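Local coordinates for odorant binding protein OBP69a (Ceratitis capitata, PDB 6HHE) that probably binds small odorant molecules as a secreted, mostly helical carrier protein of the PBP/GOBP family in the Mediterranean fruit fly, at residues V24-D27 against L28-E31. Numbering follows the deposited sequence.
Sequences VTED and LFIE
Val24 folds back onto Leu28 and Phe29 at the start of helix 26-35, in an all-helical protein of the PBP/GOBP family. This is the tightly packed side: Val24 CG1 lies 3.8 Å from Phe29 CZ, while Val24 CG2 sits over one ring face and also meets Leu28 CD1 at 3.9 Å. A branched residue suits this place, since its two methyls serve two neighbours at once. Helix 42-55 closes over the cluster, with Phe47 meeting the Phe29 ring edge-to-face. Thr25 holds the N-cap position, and its carbonyl O accepts from Leu28 N in a bent first-turn bond (3.0 Å, 140°). The next bond, Ile30 N to Glu26 O, is nearly straight at 170°.

The other side is more open to solvent, with Glu26 partly exposed and Ile30 exposed. Glu26, with chi1 at -177° swinging CG away from the backbone N and the chain then bent at chi2, brings OE2 to the edge of Phe29, 3.6 Å from CD2, and lays CG beside Ile30 CD1. An alanine here, lacking CG and the carboxylate, is likely to leave that ring edge without its polar neighbour and Ile30 CD1 without its aliphatic one. Exposed Asp27 suits the first turn of a helix, where its negative charge probably interacts favourably with the helix dipole. Asp27 OD1 accepts, on the syn side, a short 2.5 Å bond from Thr25 OG1, an atom that also hydrogen-bonds Arg43 NH1.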
ATOM      1  N   VAL A  24       3.573 -13.425   3.243  1.00 22.87           N
ATOM      2  CA  VAL A  24       4.561 -12.444   3.699  1.00 24.06           C
ATOM      3  C   VAL A  24       4.957 -12.747   5.138  1.00 24.39           C
ATOM      4  O   VAL A  24       4.122 -13.173   5.961  1.00 27.00           O
ATOM      5  CB  VAL A  24       4.016 -11.009   3.549  1.00 19.44           C
ATOM      6  CG1 VAL A  24       2.937 -10.695   4.586  1.00 23.85           C
ATOM      7  CG2 VAL A  24       5.123  -9.956   3.625  1.00 21.71           C
ATOM      8  N   THR A  25       6.237 -12.567   5.445  1.00 23.12           N
ATOM      9  CA  THR A  25       6.775 -12.874   6.758  1.00 23.25           C
ATOM     10  C   THR A  25       7.295 -11.607   7.427  1.00 27.83           C
ATOM     11  O   THR A  25       7.602 -10.596   6.768  1.00 24.27           O
ATOM     12  CB  THR A  25       7.864 -13.943   6.675  1.00 26.75           C
ATOM     13  OG1 THR A  25       8.737 -13.656   5.581  1.00 30.78           O
ATOM     14  CG2 THR A  25       7.257 -15.303   6.436  1.00 33.06           C
ATOM     15  N   GLU A  26       7.346 -11.645   8.763  1.00 26.87           N
ATOM     16  CA  GLU A  26       7.729 -10.463   9.540  1.00 30.16           C
ATOM     17  C   GLU A  26       9.124  -9.951   9.189  1.00 25.67           C
ATOM     18  O   GLU A  26       9.356  -8.738   9.241  1.00 28.89           O
ATOM     19  CB  GLU A  26       7.636 -10.767  11.036  1.00 43.91           C
ATOM     20  CG  GLU A  26       7.951  -9.582  11.981  1.00 62.74           C
ATOM     21  CD  GLU A  26       7.039  -8.359  11.797  1.00 76.15           C
ATOM     22  OE1 GLU A  26       7.425  -7.244  12.229  1.00 81.19           O
ATOM     23  OE2 GLU A  26       5.939  -8.501  11.227  1.00 76.38           O
ATOM     24  N   ASP A  27      10.052 -10.829   8.789  1.00 26.33           N
ATOM     25  CA  ASP A  27      11.386 -10.372   8.400  1.00 25.72           C
ATOM     26  C   ASP A  27      11.343  -9.369   7.255  1.00 24.02           C
ATOM     27  O   ASP A  27      12.175  -8.444   7.220  1.00 23.74           O
ATOM     28  CB  ASP A  27      12.280 -11.557   8.045  1.00 30.59           C
ATOM     29  CG  ASP A  27      11.767 -12.332   6.867  1.00 41.54           C
ATOM     30  OD1 ASP A  27      10.686 -12.923   7.016  1.00 41.15           O
ATOM     31  OD2 ASP A  27      12.426 -12.352   5.808  1.00 37.02           O
ATOM     32  N   LEU A  28      10.373  -9.496   6.346  1.00 23.10           N
ATOM     33  CA  LEU A  28      10.256  -8.550   5.240  1.00 18.78           C
ATOM     34  C   LEU A  28       9.804  -7.186   5.725  1.00 20.85           C
ATOM     35  O   LEU A  28      10.300  -6.158   5.244  1.00 20.51           O
ATOM     36  CB  LEU A  28       9.318  -9.065   4.159  1.00 18.28           C
ATOM     37  CG  LEU A  28       9.766 -10.383   3.525  1.00 19.96           C
ATOM     38  CD1 LEU A  28       8.783 -10.895   2.518  1.00 21.72           C
ATOM     39  CD2 LEU A  28      11.138 -10.200   2.878  1.00 23.89           C
ATOM     40  N   PHE A  29       8.850  -7.153   6.651  1.00 22.57           N
ATOM     41  CA  PHE A  29       8.424  -5.870   7.209  1.00 22.94           C
ATOM     42  C   PHE A  29       9.542  -5.219   8.014  1.00 23.64           C
ATOM     43  O   PHE A  29       9.797  -4.004   7.892  1.00 23.19           O
ATOM     44  CB  PHE A  29       7.190  -6.084   8.089  1.00 22.76           C
ATOM     45  CG  PHE A  29       5.925  -6.480   7.334  1.00 25.29           C
ATOM     46  CD1 PHE A  29       5.477  -5.788   6.218  1.00 28.78           C
ATOM     47  CD2 PHE A  29       5.160  -7.553   7.797  1.00 31.90           C
ATOM     48  CE1 PHE A  29       4.257  -6.178   5.563  1.00 27.89           C
ATOM     49  CE2 PHE A  29       3.956  -7.927   7.159  1.00 29.83           C
ATOM     50  CZ  PHE A  29       3.522  -7.259   6.043  1.00 27.04           C
ATOM     51  N   ILE A  30      10.263  -6.011   8.814  1.00 23.43           N
ATOM     52  CA  ILE A  30      11.385  -5.465   9.577  1.00 25.74           C
ATOM     53  C   ILE A  30      12.438  -4.913   8.633  1.00 23.28           C
ATOM     54  O   ILE A  30      12.972  -3.816   8.847  1.00 24.60           O
ATOM     55  CB  ILE A  30      11.963  -6.540  10.503  1.00 26.25           C
ATOM     56  CG1 ILE A  30      10.970  -6.859  11.621  1.00 32.92           C
ATOM     57  CG2 ILE A  30      13.306  -6.079  11.057  1.00 30.12           C
ATOM     58  CD1 ILE A  30      11.316  -8.136  12.390  1.00 38.45           C
ATOM     59  N   GLU A  31      12.738  -5.647   7.555  1.00 21.58           N
ATOM     60  CA  GLU A  31      13.750  -5.162   6.615  1.00 20.30           C
ATOM     61  C   GLU A  31      13.339  -3.836   5.992  1.00 20.33           C
ATOM     62  O   GLU A  31      14.161  -2.923   5.881  1.00 20.46           O
ATOM     63  CB  GLU A  31      13.999  -6.196   5.525  1.00 28.73           C
ATOM     64  CG  GLU A  31      14.865  -5.642   4.410  1.00 44.68           C
ATOM     65  CD  GLU A  31      16.341  -5.838   4.676  1.00 68.76           C
ATOM     66  OE1 GLU A  31      16.671  -6.401   5.744  1.00 77.90           O
ATOM     67  OE2 GLU A  31      17.168  -5.441   3.817  1.00 70.01           O
TER